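Endo-beta-1,2-glucanase (Talaromyces funiculosus, PDB 6IMV) hydrolyses internal beta-1,2-glucosidic linkages of beta-1,2-glucans and represents a new glycoside hydrolase family. Local coordinates at residues V396-K409 against C487-F501. Residues are numbered along the deposited sequence; the frame is centred on the assembly and turned at random. Where two conformers were deposited one is given.
Sequences VGMAWWRNMAIGKK and CLPQETVPDTGLVDF
The irregular C-terminal tail, 487-501, runs beside helix 394-405 and the turn after it, and W400 and P489 make an apolar contact between the two. CD of P489 lies over one face of the W400 indole, 3.7 Å from the centroid of its five-membered ring, a CH-pi contact. In the plane of the same ring, NE1 donates to C487 O at 2.8 Å with an N-H...O angle of 161°, so face and edge are engaged by neighbouring parts of one chain. C487 is itself tied by a disulfide to C333, near the end of helix 318-337. Were W400 an alanine, C487 O would probably lose its indole donor and a gap would be likely to open beside the proline ring. One helical turn on, the chi1 of N403 (-158°) turns CG away from the backbone N and carries the amide past P489 CB to E491 O; ND2 donates to this carbonyl at 2.8 Å, and also bonds P341 O. Water then takes over, one molecule joining N403 O to V493 N and another K408 N to P494 O. Beyond the helix, D500 OD1 accepts from K409 N at 2.9 Å, nearly straight at 172°, while OD2 pairs with R16, which also bonds A405 O and G407 O. The K409 chain, bent at chi3 and chi4, curls back and brings NZ to V499 O at 2.8 Å; W66 O is a further acceptor. CB of K409 rests over a face of the F501 ring, 4.2 Å from the centroid. With no regular secondary structure in the tail, its course along the helix is held by apolar packing together with side chains and waters that meet backbone polar groups, and the ammonium of K409, held by V499 O, W66 O and a water, is probably stabilised by these oxygens.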
ATOM      1  N   VAL A 396      17.801   7.324   4.565  1.00 13.30           N
ATOM      2  CA  VAL A 396      17.706   7.833   3.210  1.00 13.76           C
ATOM      3  C   VAL A 396      16.221   8.045   2.872  1.00 13.49           C
ATOM      4  O   VAL A 396      15.854   9.114   2.389  1.00 12.97           O
ATOM      5  CB  VAL A 396      18.421   6.913   2.200  1.00 13.81           C
ATOM      6  CG1 VAL A 396      18.109   7.306   0.771  1.00 13.83           C
ATOM      7  CG2 VAL A 396      19.928   6.897   2.421  1.00 13.91           C
ATOM      8  N   GLY A 397      15.388   7.039   3.170  1.00 13.10           N
ATOM      9  CA  GLY A 397      13.937   7.131   3.006  1.00 13.20           C
ATOM     10  C   GLY A 397      13.377   8.413   3.602  1.00 13.08           C
ATOM     11  O   GLY A 397      12.671   9.184   2.937  1.00 12.86           O
ATOM     12  N   MET A 398      13.722   8.654   4.866  1.00 13.49           N
ATOM     13  CA  MET A 398      13.201   9.794   5.625  1.00 13.79           C
ATOM     14  C   MET A 398      13.820  11.118   5.151  1.00 13.38           C
ATOM     15  O   MET A 398      13.175  12.158   5.264  1.00 14.13           O
ATOM     16  CB  MET A 398      13.446   9.609   7.121  1.00 14.49           C
ATOM     17  CG  MET A 398      12.505   8.603   7.750  1.00 15.08           C
ATOM     18  SD  MET A 398      10.775   9.090   7.552  1.00 17.06           S
ATOM     19  CE  MET A 398      10.302   7.993   6.218  1.00 14.44           C
ATOM     20  N   ALA A 399      15.046  11.084   4.616  1.00 12.93           N
ATOM     21  CA  ALA A 399      15.648  12.287   4.024  1.00 12.46           C
ATOM     22  C   ALA A 399      14.806  12.740   2.820  1.00 12.48           C
ATOM     23  O   ALA A 399      14.504  13.941   2.680  1.00 12.22           O
ATOM     24  CB  ALA A 399      17.088  12.046   3.634  1.00 12.39           C
ATOM     25  N   TRP A 400      14.417  11.783   1.972  1.00 11.91           N
ATOM     26  CA  TRP A 400      13.600  12.078   0.803  1.00 12.09           C
ATOM     27  C   TRP A 400      12.210  12.555   1.228  1.00 12.21           C
ATOM     28  O   TRP A 400      11.682  13.528   0.682  1.00 12.25           O
ATOM     29  CB  TRP A 400      13.535  10.871  -0.132  1.00 11.93           C
ATOM     30  CG  TRP A 400      14.759  10.751  -0.978  1.00 11.46           C
ATOM     31  CD1 TRP A 400      15.840   9.946  -0.757  1.00 11.18           C
ATOM     32  CD2 TRP A 400      15.040  11.474  -2.187  1.00 11.15           C
ATOM     33  NE1 TRP A 400      16.770  10.129  -1.735  1.00 10.69           N
ATOM     34  CE2 TRP A 400      16.312  11.057  -2.625  1.00 10.81           C
ATOM     35  CE3 TRP A 400      14.359  12.445  -2.923  1.00 11.30           C
ATOM     36  CZ2 TRP A 400      16.895  11.558  -3.786  1.00 11.11           C
ATOM     37  CZ3 TRP A 400      14.939  12.949  -4.065  1.00 11.16           C
ATOM     38  CH2 TRP A 400      16.190  12.509  -4.489  1.00 11.14           C
ATOM     39  N   TRP A 401      11.637  11.875   2.227  1.00 12.57           N
ATOM     40  CA  TRP A 401      10.363  12.235   2.829  1.00 12.25           C
ATOM     41  C   TRP A 401      10.402  13.694   3.321  1.00 12.37           C
ATOM     42  O   TRP A 401       9.519  14.490   3.000  1.00 12.37           O
ATOM     43  CB  TRP A 401      10.031  11.262   3.965  1.00 12.23           C
ATOM     44  CG  TRP A 401       8.634  11.362   4.491  1.00 12.63           C
ATOM     45  CD1 TRP A 401       7.564  10.589   4.136  1.00 12.65           C
ATOM     46  CD2 TRP A 401       8.157  12.257   5.515  1.00 12.82           C
ATOM     47  NE1 TRP A 401       6.465  10.937   4.873  1.00 13.00           N
ATOM     48  CE2 TRP A 401       6.793  11.964   5.717  1.00 12.70           C
ATOM     49  CE3 TRP A 401       8.741  13.283   6.268  1.00 12.79           C
ATOM     50  CZ2 TRP A 401       6.011  12.666   6.633  1.00 13.17           C
ATOM     51  CZ3 TRP A 401       7.968  13.965   7.182  1.00 13.03           C
ATOM     52  CH2 TRP A 401       6.622  13.662   7.361  1.00 13.07           C
ATOM     53  N   ARG A 402      11.435  14.028   4.099  1.00 12.73           N
ATOM     54  CA  ARG A 402      11.625  15.357   4.667  1.00 12.76           C
ATOM     55  C   ARG A 402      11.676  16.397   3.540  1.00 12.79           C
ATOM     56  O   ARG A 402      10.993  17.432   3.602  1.00 12.34           O
ATOM     57  CB  ARG A 402      12.906  15.412   5.510  1.00 13.07           C
ATOM     58  CG  ARG A 402      13.264  16.810   5.997  1.00 13.04           C
ATOM     59  CD  ARG A 402      14.559  16.871   6.786  1.00 13.35           C
ATOM     60  NE  ARG A 402      15.031  18.241   6.939  1.00 13.16           N
ATOM     61  CZ  ARG A 402      15.522  18.996   5.957  1.00 13.72           C
ATOM     62  NH1 ARG A 402      15.792  18.466   4.777  1.00 13.35           N
ATOM     63  NH2 ARG A 402      15.713  20.294   6.158  1.00 14.52           N
ATOM     64  N   ASN A 403      12.492  16.116   2.520  1.00 13.28           N
ATOM     65  CA  ASN A 403      12.713  17.031   1.395  1.00 13.56           C
ATOM     66  C   ASN A 403      11.371  17.448   0.771  1.00 13.28           C
ATOM     67  O   ASN A 403      11.128  18.633   0.512  1.00 14.31           O
ATOM     68  CB  ASN A 403      13.660  16.439   0.345  1.00 13.72           C
ATOM     69  CG  ASN A 403      14.304  17.510  -0.513  1.00 13.81           C
ATOM     70  OD1 ASN A 403      15.133  18.267  -0.029  1.00 13.85           O
ATOM     71  ND2 ASN A 403      13.928  17.586  -1.779  1.00 13.93           N
ATOM     72  N   MET A 404      10.486  16.476   0.562  1.00 12.56           N
ATOM     73  CA  MET A 404       9.159  16.747   0.016  1.00 12.16           C
ATOM     74  C   MET A 404       8.259  17.414   1.070  1.00 12.00           C
ATOM     75  O   MET A 404       7.558  18.370   0.747  1.00 11.94           O
ATOM     76  CB  MET A 404       8.533  15.452  -0.500  1.00 11.95           C
ATOM     77  CG  MET A 404       9.248  14.920  -1.731  1.00 11.91           C
ATOM     78  SD  MET A 404       8.509  13.407  -2.374  1.00 11.51           S
ATOM     79  CE  MET A 404       9.556  12.158  -1.628  1.00 11.51           C
ATOM     80  N   ALA A 405       8.320  16.951   2.327  1.00 11.89           N
ATOM     81  CA  ALA A 405       7.467  17.445   3.429  1.00 12.58           C
ATOM     82  C   ALA A 405       7.729  18.923   3.741  1.00 13.19           C
ATOM     83  O   ALA A 405       6.846  19.635   4.204  1.00 13.35           O
ATOM     84  CB  ALA A 405       7.678  16.609   4.669  1.00 12.60           C
ATOM     85  N   ILE A 406       8.952  19.379   3.476  1.00 14.15           N
ATOM     86  CA  ILE A 406       9.341  20.773   3.704  1.00 14.94           C
ATOM     87  C   ILE A 406       8.755  21.706   2.635  1.00 14.61           C
ATOM     88  O   ILE A 406       8.660  22.912   2.857  1.00 14.65           O
ATOM     89  CB  ILE A 406      10.874  20.848   3.803  1.00 15.84           C
ATOM     90  CG1 ILE A 406      11.301  20.325   5.170  1.00 16.51           C
ATOM     91  CG2 ILE A 406      11.404  22.244   3.550  1.00 17.69           C
ATOM     92  CD1 ILE A 406      12.765  20.107   5.284  1.00 17.51           C
ATOM     93  N   GLY A 407       8.349  21.165   1.482  1.00 14.38           N
ATOM     94  CA  GLY A 407       7.599  21.970   0.489  1.00 14.46           C
ATOM     95  C   GLY A 407       6.425  22.678   1.144  1.00 14.44           C
ATOM     96  O   GLY A 407       5.878  22.202   2.140  1.00 13.59           O
ATOM     97  N   LYS A 408       6.054  23.852   0.624  1.00 14.69           N
ATOM     98  CA  LYS A 408       4.938  24.600   1.191  1.00 15.29           C
ATOM     99  C   LYS A 408       3.686  23.719   1.191  1.00 14.98           C
ATOM    100  O   LYS A 408       3.411  23.031   0.210  1.00 14.98           O
ATOM    101  CB  LYS A 408       4.696  25.901   0.421  1.00 16.38           C
ATOM    102  CG  LYS A 408       5.800  26.930   0.581  1.00 17.13           C
ATOM    103  CD  LYS A 408       5.898  27.440   1.990  1.00 17.87           C
ATOM    104  CE  LYS A 408       7.152  28.239   2.230  1.00 20.05           C
ATOM    105  NZ  LYS A 408       7.346  28.456   3.686  1.00 21.49           N
ATOM    106  N   LYS A 409       2.977  23.740   2.329  1.00 14.67           N
ATOM    107  CA  LYS A 409       1.707  23.045   2.572  1.00 15.00           C
ATOM    108  C   LYS A 409       1.871  21.519   2.622  1.00 13.53           C
ATOM    109  O   LYS A 409       0.886  20.825   2.566  1.00 13.16           O
ATOM    110  CB  LYS A 409       0.662  23.372   1.497  1.00 16.27           C
ATOM    111  CG  LYS A 409       0.523  24.836   1.112  1.00 17.76           C
ATOM    112  CD  LYS A 409      -0.521  25.059   0.025  1.00 18.63           C
ATOM    113  CE  LYS A 409      -1.892  25.357   0.585  1.00 19.17           C
ATOM    114  NZ  LYS A 409      -2.005  26.752   1.089  1.00 19.11           N
ATOM    115  N   CYS A 487      21.214   7.619  -3.356  1.00 13.82           N
ATOM    116  CA  CYS A 487      21.436   9.052  -3.483  1.00 13.94           C
ATOM    117  C   CYS A 487      20.543   9.794  -2.485  1.00 14.29           C
ATOM    118  O   CYS A 487      19.457   9.320  -2.132  1.00 13.74           O
ATOM    119  CB  CYS A 487      21.180   9.514  -4.915  1.00 13.95           C
ATOM    120  SG  CYS A 487      22.434   8.919  -6.087  1.00 13.56           S
ATOM    121  N   LEU A 488      21.030  10.949  -2.027  1.00 14.23           N
ATOM    122  CA  LEU A 488      20.301  11.850  -1.151  1.00 14.97           C
ATOM    123  C   LEU A 488      19.758  13.005  -1.994  1.00 15.63           C
ATOM    124  O   LEU A 488      20.319  13.324  -3.043  1.00 15.61           O
ATOM    125  CB  LEU A 488      21.244  12.366  -0.053  1.00 15.30           C
ATOM    126  CG  LEU A 488      21.466  11.456   1.162  1.00 15.67           C
ATOM    127  CD1 LEU A 488      20.168  11.117   1.866  1.00 15.36           C
ATOM    128  CD2 LEU A 488      22.195  10.179   0.777  1.00 16.06           C
ATOM    129  N   PRO A 489      18.663  13.670  -1.563  1.00 15.42           N
ATOM    130  CA  PRO A 489      18.115  14.817  -2.286  1.00 16.10           C
ATOM    131  C   PRO A 489      19.154  15.924  -2.524  1.00 16.49           C
ATOM    132  O   PRO A 489      19.918  16.227  -1.635  1.00 14.83           O
ATOM    133  CB  PRO A 489      17.008  15.384  -1.385  1.00 15.93           C
ATOM    134  CG  PRO A 489      16.730  14.305  -0.345  1.00 15.87           C
ATOM    135  CD  PRO A 489      17.923  13.369  -0.329  1.00 15.57           C
ATOM    136  N   GLN A 490      19.160  16.500  -3.731  1.00 18.50           N
ATOM    137  CA  GLN A 490      20.127  17.544  -4.096  1.00 20.30           C
ATOM    138  C   GLN A 490      19.415  18.851  -4.482  1.00 20.12           C
ATOM    139  O   GLN A 490      20.074  19.850  -4.722  1.00 20.68           O
ATOM    140  CB  GLN A 490      21.016  17.081  -5.252  1.00 21.80           C
ATOM    141  CG  GLN A 490      21.757  15.780  -5.011  1.00 24.65           C
ATOM    142  CD  GLN A 490      22.759  15.891  -3.897  1.00 26.76           C
ATOM    143  OE1 GLN A 490      23.437  16.903  -3.767  1.00 31.10           O
ATOM    144  NE2 GLN A 490      22.851  14.856  -3.074  1.00 29.17           N
ATOM    145  N   GLU A 491      18.083  18.824  -4.576  1.00 19.35           N
ATOM    146  CA  GLU A 491      17.268  19.987  -4.903  1.00 19.85           C
ATOM    147  C   GLU A 491      16.133  20.072  -3.873  1.00 18.40           C
ATOM    148  O   GLU A 491      15.654  19.036  -3.384  1.00 17.80           O
ATOM    149  CB  GLU A 491      16.680  19.857  -6.315  1.00 20.80           C
ATOM    150  CG  GLU A 491      17.671  20.098  -7.443  1.00 22.02           C
ATOM    151  CD  GLU A 491      18.600  18.947  -7.811  1.00 23.38           C
ATOM    152  OE1 GLU A 491      18.227  17.765  -7.625  1.00 23.47           O
ATOM    153  OE2 GLU A 491      19.710  19.240  -8.299  1.00 25.35           O
ATOM    154  N   THR A 492      15.696  21.297  -3.571  1.00 17.16           N
ATOM    155  CA  THR A 492      14.524  21.534  -2.735  1.00 17.79           C
ATOM    156  C   THR A 492      13.299  21.805  -3.620  1.00 17.53           C
ATOM    157  O   THR A 492      13.427  22.159  -4.793  1.00 17.49           O
ATOM    158  CB  THR A 492      14.774  22.688  -1.755  1.00 18.00           C
ATOM    159  OG1 THR A 492      15.155  23.831  -2.519  1.00 17.88           O
ATOM    160  CG2 THR A 492      15.844  22.358  -0.737  1.00 18.32           C
ATOM    161  N   VAL A 493      12.111  21.602  -3.045  1.00 16.86           N
ATOM    162  CA  VAL A 493      10.882  22.018  -3.667  1.00 17.33           C
ATOM    163  C   VAL A 493      10.900  23.547  -3.706  1.00 17.36           C
ATOM    164  O   VAL A 493      11.001  24.174  -2.661  1.00 15.95           O
ATOM    165  CB  VAL A 493       9.641  21.491  -2.915  1.00 17.18           C
ATOM    166  CG1 VAL A 493       8.349  21.988  -3.553  1.00 17.62           C
ATOM    167  CG2 VAL A 493       9.639  19.969  -2.825  1.00 17.08           C
ATOM    168  N   PRO A 494      10.813  24.198  -4.890  1.00 18.05           N
ATOM    169  CA  PRO A 494      10.774  25.661  -4.950  1.00 18.86           C
ATOM    170  C   PRO A 494       9.625  26.266  -4.123  1.00 19.61           C
ATOM    171  O   PRO A 494       8.533  25.688  -4.058  1.00 19.14           O
ATOM    172  CB  PRO A 494      10.547  25.936  -6.453  1.00 18.30           C
ATOM    173  CG  PRO A 494      11.108  24.721  -7.149  1.00 18.21           C
ATOM    174  CD  PRO A 494      10.746  23.577  -6.226  1.00 18.20           C
ATOM    175  N   ASP A 495       9.894  27.405  -3.474  0.50 19.77           N
ATOM    176  CA  ASP A 495       8.861  28.236  -2.862  0.50 20.54           C
ATOM    177  C   ASP A 495       8.461  29.322  -3.864  0.50 20.60           C
ATOM    178  O   ASP A 495       9.275  30.173  -4.207  0.50 21.31           O
ATOM    179  CB  ASP A 495       9.339  28.890  -1.563  0.50 21.08           C
ATOM    180  CG  ASP A 495       8.309  29.808  -0.917  0.50 21.23           C
ATOM    181  OD1 ASP A 495       7.153  29.867  -1.412  0.50 20.99           O
ATOM    182  OD2 ASP A 495       8.661  30.450   0.089  0.50 23.41           O
ATOM    183  N   THR A 496       7.207  29.273  -4.322  1.00 20.17           N
ATOM    184  CA  THR A 496       6.711  30.154  -5.368  1.00 20.47           C
ATOM    185  C   THR A 496       5.611  31.081  -4.836  1.00 20.72           C
ATOM    186  O   THR A 496       4.939  31.731  -5.616  1.00 21.56           O
ATOM    187  CB  THR A 496       6.167  29.335  -6.546  1.00 19.97           C
ATOM    188  OG1 THR A 496       5.025  28.608  -6.085  1.00 20.01           O
ATOM    189  CG2 THR A 496       7.200  28.390  -7.116  1.00 19.36           C
ATOM    190  N   GLY A 497       5.405  31.114  -3.520  1.00 20.43           N
ATOM    191  CA  GLY A 497       4.366  31.955  -2.950  1.00 20.72           C
ATOM    192  C   GLY A 497       3.204  31.185  -2.329  1.00 19.91           C
ATOM    193  O   GLY A 497       2.308  31.798  -1.740  1.00 19.73           O
ATOM    194  N   LEU A 498       3.195  29.851  -2.439  1.00 18.42           N
ATOM    195  CA  LEU A 498       2.256  29.055  -1.647  1.00 18.73           C
ATOM    196  C   LEU A 498       2.535  29.311  -0.167  1.00 17.16           C
ATOM    197  O   LEU A 498       3.685  29.446   0.229  1.00 17.70           O
ATOM    198  CB  LEU A 498       2.411  27.559  -1.957  1.00 19.40           C
ATOM    199  CG  LEU A 498       2.000  27.106  -3.353  1.00 20.49           C
ATOM    200  CD1 LEU A 498       2.132  25.598  -3.478  1.00 21.01           C
ATOM    201  CD2 LEU A 498       0.584  27.554  -3.689  1.00 21.12           C
ATOM    202  N   VAL A 499       1.475  29.298   0.643  1.00 17.69           N
ATOM    203  CA  VAL A 499       1.551  29.590   2.073  1.00 18.18           C
ATOM    204  C   VAL A 499       1.168  28.324   2.850  1.00 17.67           C
ATOM    205  O   VAL A 499       0.160  27.697   2.548  1.00 17.30           O
ATOM    206  CB  VAL A 499       0.634  30.776   2.443  1.00 19.31           C
ATOM    207  CG1 VAL A 499       0.726  31.119   3.929  1.00 20.30           C
ATOM    208  CG2 VAL A 499       0.925  32.007   1.585  1.00 19.33           C
ATOM    209  N   ASP A 500       1.965  27.972   3.864  1.00 17.00           N
ATOM    210  CA  ASP A 500       1.669  26.827   4.717  1.00 16.94           C
ATOM    211  C   ASP A 500       0.250  26.971   5.282  1.00 17.15           C
ATOM    212  O   ASP A 500      -0.256  28.094   5.472  1.00 17.49           O
ATOM    213  CB  ASP A 500       2.685  26.694   5.853  1.00 16.44           C
ATOM    214  CG  ASP A 500       3.992  26.029   5.460  1.00 15.63           C
ATOM    215  OD1 ASP A 500       4.082  25.494   4.340  1.00 15.70           O
ATOM    216  OD2 ASP A 500       4.906  26.055   6.284  1.00 15.58           O
ATOM    217  N   PHE A 501      -0.374  25.824   5.560  1.00 16.86           N
ATOM    218  CA  PHE A 501      -1.658  25.777   6.249  1.00 16.89           C
ATOM    219  C   PHE A 501      -1.561  26.544   7.573  1.00 16.98           C
ATOM    220  O   PHE A 501      -0.557  26.456   8.268  1.00 17.61           O
ATOM    221  CB  PHE A 501      -2.072  24.325   6.489  1.00 16.51           C
ATOM    222  CG  PHE A 501      -2.288  23.517   5.236  1.00 16.34           C
ATOM    223  CD1 PHE A 501      -3.165  23.950   4.250  1.00 15.87           C
ATOM    224  CD2 PHE A 501      -1.657  22.293   5.068  1.00 16.11           C
ATOM    225  CE1 PHE A 501      -3.381  23.193   3.107  1.00 15.95           C
ATOM    226  CE2 PHE A 501      -1.882  21.535   3.928  1.00 16.35           C
ATOM    227  CZ  PHE A 501      -2.743  21.984   2.950  1.00 15.84           C
TER
HETATM  228  O   HOH W   1      12.329  20.948  -0.248  1.00 13.82           O
HETATM  229  O   HOH W   2       6.649  24.809  -2.054  1.00 13.91           O
HETATM  230  O   HOH W   3       7.383  26.505   5.481  1.00 18.39           O
HETATM  231  O   HOH W   4      -1.410  29.344  -0.449  1.00 10.46           O